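Local coordinates for variant surface glycoprotein MITAT 1.1 (Trypanosoma brucei brucei, PDB 5LY9), which forms part of the dense, antigenically variable glycoprotein coat through which the bloodstream parasite evades the immune response of its host, at residues T9-L21 against E137-M149. Numbering follows the deposited sequence.
Sequences TAWKPLCKLTTEL and ETKLDDQECALSM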
ATOM      1  N   THR A   9       8.760 -28.586 -17.256  1.00 24.45           N
ATOM      2  CA  THR A   9       9.889 -27.661 -17.398  1.00 24.84           C
ATOM      3  C   THR A   9       9.363 -26.240 -17.677  1.00 25.68           C
ATOM      4  O   THR A   9      10.044 -25.260 -17.322  1.00 25.97           O
ATOM      5  CB  THR A   9      10.837 -28.067 -18.536  1.00 24.96           C
ATOM      6  OG1 THR A   9      10.063 -28.283 -19.694  1.00 26.39           O
ATOM      7  CG2 THR A   9      11.619 -29.275 -18.190  1.00 26.07           C
ATOM      8  N   ALA A  10       8.161 -26.128 -18.270  1.00 24.62           N
ATOM      9  CA  ALA A  10       7.553 -24.843 -18.561  1.00 24.09           C
ATOM     10  C   ALA A  10       6.617 -24.353 -17.482  1.00 24.14           C
ATOM     11  O   ALA A  10       6.628 -23.135 -17.184  1.00 24.21           O
ATOM     12  CB  ALA A  10       6.824 -24.886 -19.917  1.00 24.69           C
ATOM     13  N   TRP A  11       5.760 -25.200 -16.931  1.00 23.32           N
ATOM     14  CA  TRP A  11       4.827 -24.717 -15.889  1.00 23.55           C
ATOM     15  C   TRP A  11       5.402 -24.687 -14.478  1.00 22.34           C
ATOM     16  O   TRP A  11       4.910 -23.951 -13.619  1.00 21.59           O
ATOM     17  CB  TRP A  11       3.470 -25.446 -15.909  1.00 22.82           C
ATOM     18  CG  TRP A  11       3.487 -26.882 -15.723  1.00 23.78           C
ATOM     19  CD1 TRP A  11       3.377 -27.836 -16.695  1.00 25.15           C
ATOM     20  CD2 TRP A  11       3.567 -27.605 -14.484  1.00 25.45           C
ATOM     21  NE1 TRP A  11       3.402 -29.073 -16.126  1.00 24.83           N
ATOM     22  CE2 TRP A  11       3.468 -28.970 -14.785  1.00 25.08           C
ATOM     23  CE3 TRP A  11       3.678 -27.237 -13.166  1.00 25.68           C
ATOM     24  CZ2 TRP A  11       3.556 -29.918 -13.839  1.00 26.95           C
ATOM     25  CZ3 TRP A  11       3.726 -28.154 -12.246  1.00 27.59           C
ATOM     26  CH2 TRP A  11       3.666 -29.514 -12.564  1.00 27.07           C
ATOM     27  N   LYS A  12       6.362 -25.506 -14.158  1.00 21.49           N
ATOM     28  CA  LYS A  12       6.913 -25.441 -12.782  1.00 22.36           C
ATOM     29  C   LYS A  12       7.516 -24.077 -12.440  1.00 21.81           C
ATOM     30  O   LYS A  12       7.240 -23.552 -11.343  1.00 20.87           O
ATOM     31  CB  LYS A  12       7.855 -26.582 -12.499  1.00 23.60           C
ATOM     32  CG  LYS A  12       7.071 -27.862 -12.084  1.00 23.90           C
ATOM     33  CD  LYS A  12       8.086 -28.981 -11.679  1.00 25.59           C
ATOM     34  CE  LYS A  12       7.284 -30.235 -11.383  1.00 27.31           C
ATOM     35  NZ  LYS A  12       8.169 -31.343 -10.927  1.00 29.22           N
ATOM     36  N   PRO A  13       8.194 -23.456 -13.399  1.00 21.12           N
ATOM     37  CA  PRO A  13       8.678 -22.084 -13.103  1.00 20.95           C
ATOM     38  C   PRO A  13       7.531 -21.090 -12.853  1.00 21.39           C
ATOM     39  O   PRO A  13       7.716 -20.114 -12.090  1.00 21.10           O
ATOM     40  CB  PRO A  13       9.484 -21.720 -14.348  1.00 21.11           C
ATOM     41  CG  PRO A  13       9.995 -23.012 -14.814  1.00 21.27           C
ATOM     42  CD  PRO A  13       8.896 -24.025 -14.563  1.00 21.68           C
ATOM     43  N   LEU A  14       6.381 -21.267 -13.498  1.00 20.48           N
ATOM     44  CA  LEU A  14       5.244 -20.441 -13.218  1.00 21.13           C
ATOM     45  C   LEU A  14       4.693 -20.687 -11.831  1.00 20.64           C
ATOM     46  O   LEU A  14       4.310 -19.736 -11.152  1.00 20.49           O
ATOM     47  CB  LEU A  14       4.110 -20.601 -14.270  1.00 21.97           C
ATOM     48  CG  LEU A  14       4.522 -20.066 -15.674  1.00 22.41           C
ATOM     49  CD1 LEU A  14       3.561 -20.604 -16.696  1.00 24.38           C
ATOM     50  CD2 LEU A  14       4.582 -18.553 -15.723  1.00 23.20           C
ATOM     51  N   CYS A  15       4.611 -21.952 -11.425  1.00 19.86           N
ATOM     52  CA  CYS A  15       4.238 -22.290 -10.012  1.00 20.75           C
ATOM     53  C   CYS A  15       5.196 -21.644  -8.979  1.00 19.98           C
ATOM     54  O   CYS A  15       4.787 -21.083  -8.000  1.00 20.17           O
ATOM     55  CB  CYS A  15       4.197 -23.775  -9.764  1.00 21.77           C
ATOM     56  SG  CYS A  15       2.847 -24.605 -10.638  1.00 23.73           S
ATOM     57  N   LYS A  16       6.494 -21.680  -9.255  1.00 20.54           N
ATOM     58  CA  LYS A  16       7.479 -21.028  -8.390  1.00 20.98           C
ATOM     59  C   LYS A  16       7.239 -19.537  -8.336  1.00 20.24           C
ATOM     60  O   LYS A  16       7.317 -18.944  -7.260  1.00 19.05           O
ATOM     61  CB  LYS A  16       8.920 -21.328  -8.881  1.00 23.13           C
ATOM     62  CG  LYS A  16       9.348 -22.771  -8.665  1.00 23.71           C
ATOM     63  CD  LYS A  16      10.630 -23.071  -9.460  1.00 27.31           C
ATOM     64  CE  LYS A  16      11.873 -22.489  -8.963  1.00 30.87           C
ATOM     65  NZ  LYS A  16      13.135 -23.007  -9.635  1.00 33.84           N
ATOM     66  N   LEU A  17       6.955 -18.935  -9.469  1.00 19.60           N
ATOM     67  CA  LEU A  17       6.743 -17.490  -9.507  1.00 19.28           C
ATOM     68  C   LEU A  17       5.490 -17.123  -8.761  1.00 19.97           C
ATOM     69  O   LEU A  17       5.528 -16.169  -7.965  1.00 19.00           O
ATOM     70  CB  LEU A  17       6.703 -16.990 -10.934  1.00 20.34           C
ATOM     71  CG  LEU A  17       6.401 -15.500 -11.186  1.00 20.64           C
ATOM     72  CD1 LEU A  17       7.465 -14.614 -10.507  1.00 21.17           C
ATOM     73  CD2 LEU A  17       6.279 -15.160 -12.683  1.00 20.27           C
ATOM     74  N   THR A  18       4.365 -17.840  -9.014  1.00 19.38           N
ATOM     75  CA  THR A  18       3.165 -17.488  -8.290  1.00 19.79           C
ATOM     76  C   THR A  18       3.348 -17.635  -6.761  1.00 18.86           C
ATOM     77  O   THR A  18       2.867 -16.798  -5.994  1.00 19.67           O
ATOM     78  CB  THR A  18       1.877 -18.174  -8.864  1.00 20.52           C
ATOM     79  OG1 THR A  18       0.748 -17.559  -8.244  1.00 23.24           O
ATOM     80  CG2 THR A  18       1.880 -19.573  -8.515  1.00 22.64           C
ATOM     81  N   THR A  19       4.076 -18.681  -6.328  1.00 19.19           N
ATOM     82  CA  THR A  19       4.445 -18.841  -4.920  1.00 19.07           C
ATOM     83  C   THR A  19       5.241 -17.629  -4.390  1.00 19.11           C
ATOM     84  O   THR A  19       4.930 -17.104  -3.338  1.00 20.35           O
ATOM     85  CB  THR A  19       5.222 -20.166  -4.739  1.00 19.22           C
ATOM     86  OG1 THR A  19       4.398 -21.263  -5.235  1.00 19.31           O
ATOM     87  CG2 THR A  19       5.579 -20.359  -3.313  1.00 18.91           C
ATOM     88  N   GLU A  20       6.211 -17.191  -5.134  1.00 19.12           N
ATOM     89  CA  GLU A  20       7.007 -16.042  -4.710  1.00 19.79           C
ATOM     90  C   GLU A  20       6.141 -14.776  -4.627  1.00 20.45           C
ATOM     91  O   GLU A  20       6.165 -14.045  -3.614  1.00 19.61           O
ATOM     92  CB  GLU A  20       8.209 -15.800  -5.621  1.00 20.63           C
ATOM     93  CG  GLU A  20       9.025 -14.555  -5.234  1.00 21.06           C
ATOM     94  CD  GLU A  20      10.453 -14.597  -5.727  1.00 21.67           C
ATOM     95  OE1 GLU A  20      11.207 -15.583  -5.356  1.00 22.91           O
ATOM     96  OE2 GLU A  20      10.767 -13.700  -6.560  1.00 22.51           O
ATOM     97  N   LEU A  21       5.367 -14.539  -5.685  1.00 19.45           N
ATOM     98  CA  LEU A  21       4.527 -13.361  -5.788  1.00 20.23           C
ATOM     99  C   LEU A  21       3.504 -13.276  -4.672  1.00 19.81           C
ATOM    100  O   LEU A  21       3.105 -12.205  -4.265  1.00 19.72           O
ATOM    101  CB  LEU A  21       3.916 -13.176  -7.162  1.00 20.56           C
ATOM    102  CG  LEU A  21       4.804 -13.020  -8.401  1.00 20.35           C
ATOM    103  CD1 LEU A  21       3.879 -12.969  -9.625  1.00 23.06           C
ATOM    104  CD2 LEU A  21       5.630 -11.752  -8.281  1.00 21.33           C
ATOM    105  N   GLU A 137      -3.482 -31.356  -2.680  1.00 27.67           N
ATOM    106  CA  GLU A 137      -3.649 -30.120  -1.895  1.00 28.66           C
ATOM    107  C   GLU A 137      -3.073 -28.962  -2.671  1.00 26.60           C
ATOM    108  O   GLU A 137      -3.481 -28.699  -3.809  1.00 26.27           O
ATOM    109  CB  GLU A 137      -2.975 -30.250  -0.536  1.00 32.29           C
ATOM    110  CG  GLU A 137      -3.150 -31.572   0.117  1.00 40.49           C
ATOM    111  CD  GLU A 137      -4.533 -31.798   0.485  1.00 48.13           C
ATOM    112  OE1 GLU A 137      -5.109 -30.813   1.013  1.00 61.63           O
ATOM    113  OE2 GLU A 137      -5.020 -32.952   0.265  1.00 61.51           O
ATOM    114  N   THR A 138      -2.051 -28.295  -2.136  1.00 23.84           N
ATOM    115  CA  THR A 138      -1.524 -27.087  -2.784  1.00 24.30           C
ATOM    116  C   THR A 138      -0.394 -27.370  -3.769  1.00 23.12           C
ATOM    117  O   THR A 138       0.075 -26.467  -4.406  1.00 24.09           O
ATOM    118  CB  THR A 138      -0.979 -26.143  -1.730  1.00 24.47           C
ATOM    119  OG1 THR A 138      -0.001 -26.827  -0.938  1.00 24.56           O
ATOM    120  CG2 THR A 138      -2.120 -25.605  -0.913  1.00 27.08           C
ATOM    121  N   LYS A 139      -0.012 -28.615  -3.916  1.00 23.28           N
ATOM    122  CA  LYS A 139       1.114 -29.054  -4.732  1.00 23.99           C
ATOM    123  C   LYS A 139       0.648 -29.607  -6.093  1.00 24.44           C
ATOM    124  O   LYS A 139      -0.389 -30.285  -6.169  1.00 23.99           O
ATOM    125  CB  LYS A 139       1.833 -30.197  -4.045  1.00 27.00           C
ATOM    126  CG  LYS A 139       2.446 -29.862  -2.707  1.00 28.93           C
ATOM    127  CD  LYS A 139       2.942 -31.099  -1.989  1.00 31.03           C
ATOM    128  CE  LYS A 139       1.961 -32.202  -1.618  1.00 34.69           C
ATOM    129  NZ  LYS A 139       1.164 -31.735  -0.526  1.00 37.10           N
ATOM    130  N   LEU A 140       1.436 -29.352  -7.126  1.00 23.26           N
ATOM    131  CA  LEU A 140       1.294 -30.025  -8.389  1.00 23.60           C
ATOM    132  C   LEU A 140       2.567 -30.791  -8.554  1.00 26.35           C
ATOM    133  O   LEU A 140       3.632 -30.242  -8.621  1.00 24.00           O
ATOM    134  CB  LEU A 140       1.157 -29.030  -9.568  1.00 24.51           C
ATOM    135  CG  LEU A 140      -0.204 -28.577  -9.922  1.00 26.41           C
ATOM    136  CD1 LEU A 140      -0.078 -27.519 -11.058  1.00 26.85           C
ATOM    137  CD2 LEU A 140      -1.120 -29.723 -10.316  1.00 25.35           C
ATOM    138  N   ASP A 141       2.413 -32.110  -8.618  1.00 28.33           N
ATOM    139  CA  ASP A 141       3.506 -33.032  -8.344  1.00 30.69           C
ATOM    140  C   ASP A 141       4.310 -32.619  -7.123  1.00 30.99           C
ATOM    141  O   ASP A 141       3.810 -32.570  -5.988  1.00 30.05           O
ATOM    142  CB  ASP A 141       4.342 -33.155  -9.589  1.00 33.09           C
ATOM    143  CG  ASP A 141       3.618 -33.926 -10.732  1.00 35.53           C
ATOM    144  OD1 ASP A 141       2.713 -34.854 -10.574  1.00 35.98           O
ATOM    145  OD2 ASP A 141       4.038 -33.565 -11.817  1.00 35.71           O
ATOM    146  N   ASP A 142       5.552 -32.342  -7.297  1.00 30.41           N
ATOM    147  CA  ASP A 142       6.286 -32.012  -6.090  1.00 32.92           C
ATOM    148  C   ASP A 142       6.426 -30.508  -5.890  1.00 27.97           C
ATOM    149  O   ASP A 142       7.191 -30.123  -5.057  1.00 26.99           O
ATOM    150  CB  ASP A 142       7.645 -32.687  -6.125  1.00 34.94           C
ATOM    151  CG  ASP A 142       8.465 -32.337  -7.334  1.00 42.00           C
ATOM    152  OD1 ASP A 142       7.897 -31.918  -8.379  1.00 43.68           O
ATOM    153  OD2 ASP A 142       9.732 -32.539  -7.256  1.00 51.24           O
ATOM    154  N   GLN A 143       5.742 -29.674  -6.678  1.00 24.56           N
ATOM    155  CA  GLN A 143       5.967 -28.231  -6.668  1.00 23.35           C
ATOM    156  C   GLN A 143       4.774 -27.530  -5.999  1.00 23.25           C
ATOM    157  O   GLN A 143       3.635 -27.719  -6.438  1.00 21.86           O
ATOM    158  CB  GLN A 143       6.117 -27.753  -8.104  1.00 25.71           C
ATOM    159  CG  GLN A 143       6.266 -26.256  -8.326  1.00 26.86           C
ATOM    160  CD  GLN A 143       7.282 -25.565  -7.466  1.00 29.29           C
ATOM    161  OE1 GLN A 143       8.453 -25.972  -7.533  1.00 29.90           O
ATOM    162  NE2 GLN A 143       6.876 -24.479  -6.655  1.00 27.12           N
ATOM    163  N   GLU A 144       5.041 -26.713  -4.988  1.00 22.37           N
ATOM    164  CA  GLU A 144       3.987 -25.882  -4.446  1.00 22.24           C
ATOM    165  C   GLU A 144       3.414 -25.017  -5.583  1.00 21.51           C
ATOM    166  O   GLU A 144       4.152 -24.378  -6.364  1.00 21.48           O
ATOM    167  CB  GLU A 144       4.522 -25.022  -3.344  1.00 23.24           C
ATOM    168  CG  GLU A 144       3.536 -24.181  -2.656  1.00 23.06           C
ATOM    169  CD  GLU A 144       2.466 -24.856  -1.831  1.00 25.20           C
ATOM    170  OE1 GLU A 144       2.425 -26.088  -1.672  1.00 26.51           O
ATOM    171  OE2 GLU A 144       1.635 -24.065  -1.261  1.00 26.58           O
ATOM    172  N   CYS A 145       2.099 -25.037  -5.679  1.00 21.28           N
ATOM    173  CA  CYS A 145       1.372 -24.285  -6.694  1.00 21.37           C
ATOM    174  C   CYS A 145      -0.052 -23.971  -6.222  1.00 21.47           C
ATOM    175  O   CYS A 145      -1.038 -24.531  -6.755  1.00 22.70           O
ATOM    176  CB  CYS A 145       1.382 -25.086  -7.981  1.00 22.41           C
ATOM    177  SG  CYS A 145       1.149 -24.062  -9.454  1.00 25.02           S
ATOM    178  N   ALA A 146      -0.140 -23.094  -5.232  1.00 21.84           N
ATOM    179  CA  ALA A 146      -1.415 -22.776  -4.619  1.00 24.25           C
ATOM    180  C   ALA A 146      -1.914 -21.633  -5.500  1.00 24.72           C
ATOM    181  O   ALA A 146      -1.339 -20.493  -5.506  1.00 30.05           O
ATOM    182  CB  ALA A 146      -1.302 -22.349  -3.173  1.00 24.30           C
ATOM    183  N   LEU A 147      -3.028 -21.875  -6.132  1.00 24.25           N
ATOM    184  CA  LEU A 147      -3.571 -20.797  -7.056  1.00 23.12           C
ATOM    185  C   LEU A 147      -4.525 -19.955  -6.183  1.00 23.00           C
ATOM    186  O   LEU A 147      -5.747 -19.912  -6.381  1.00 24.53           O
ATOM    187  CB  LEU A 147      -4.250 -21.456  -8.185  1.00 22.72           C
ATOM    188  CG  LEU A 147      -3.375 -22.450  -8.910  1.00 23.33           C
ATOM    189  CD1 LEU A 147      -4.088 -23.142 -10.046  1.00 22.63           C
ATOM    190  CD2 LEU A 147      -2.132 -21.751  -9.455  1.00 23.54           C
ATOM    191  N   SER A 148      -3.914 -19.317  -5.181  1.00 22.34           N
ATOM    192  CA  SER A 148      -4.638 -18.539  -4.204  1.00 22.97           C
ATOM    193  C   SER A 148      -3.749 -17.451  -3.666  1.00 22.57           C
ATOM    194  O   SER A 148      -2.530 -17.530  -3.822  1.00 24.45           O
ATOM    195  CB  SER A 148      -5.118 -19.419  -3.008  1.00 23.75           C
ATOM    196  OG  SER A 148      -4.022 -20.062  -2.397  1.00 24.22           O
ATOM    197  N   MET A 149      -4.331 -16.476  -2.962  1.00 21.51           N
ATOM    198  CA  MET A 149      -3.587 -15.382  -2.407  1.00 21.49           C
ATOM    199  C   MET A 149      -3.713 -15.458  -0.904  1.00 22.53           C
ATOM    200  O   MET A 149      -4.837 -15.586  -0.380  1.00 23.06           O
ATOM    201  CB  MET A 149      -4.150 -14.028  -2.906  1.00 22.68           C
ATOM    202  CG  MET A 149      -3.504 -12.766  -2.321  1.00 22.06           C
ATOM    203  SD  MET A 149      -1.836 -12.523  -2.876  1.00 22.15           S
ATOM    204  CE  MET A 149      -2.149 -11.812  -4.502  1.00 23.15           C
TER
HETATM  205  O   HOH W   1       1.929 -21.339  -4.205  1.00 22.35           O
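W11, the first residue of helix 8-21 to touch 137-149, brings the six-membered part of its indole against L140, with CZ3 3.8 Å from L140 CB in an oblique approach. D141 OD2 lies at the edge of the same ring, near its plane, while D141 OD1 is held by the backbone N of T134; the indole NE1 is tied to the carbonyl of V125. One residue on, K12 runs its extended chain past Q143 in the opposite direction and ends in a salt bridge, NZ lying 2.6 Å from D142 OD1 on its syn lone pair. The covalent link follows a turn later: C15 SG and C145 SG form a disulfide (chi3 -73°), with L140 CD1 packed beside C15 SG. K16 puts its CG over the face of the Q143 amide, 3.5 Å from OE1, the two side chains crossing at about a right angle. With CG anti to the backbone N (chi1 176°) and a bend at the next bond, the glutamine turns along its own strand toward the next residue, and NE2 donates to E144 O over 2.7 Å, nearly in its own amide plane, which helps fix the amide's rotation. T19 closes the contact: OG1 hydrogen-bonds to C15 O, meeting it from the face opposite T19 N, and accepts a hydrogen bond from a bridging water, which itself accepts one from A146 N. D141 and D142 are the corners of a type II' turn from L140 to Q143, which makes strands 139-140 and 143-144 a beta hairpin with a two-residue loop. Strand 135-136 extends it into a small antiparallel sheet, and the disulfide, from C145 just past the last strand, ties this sheet to the chain's first helix in the N-terminal domain of this A-type variant surface glycoprotein.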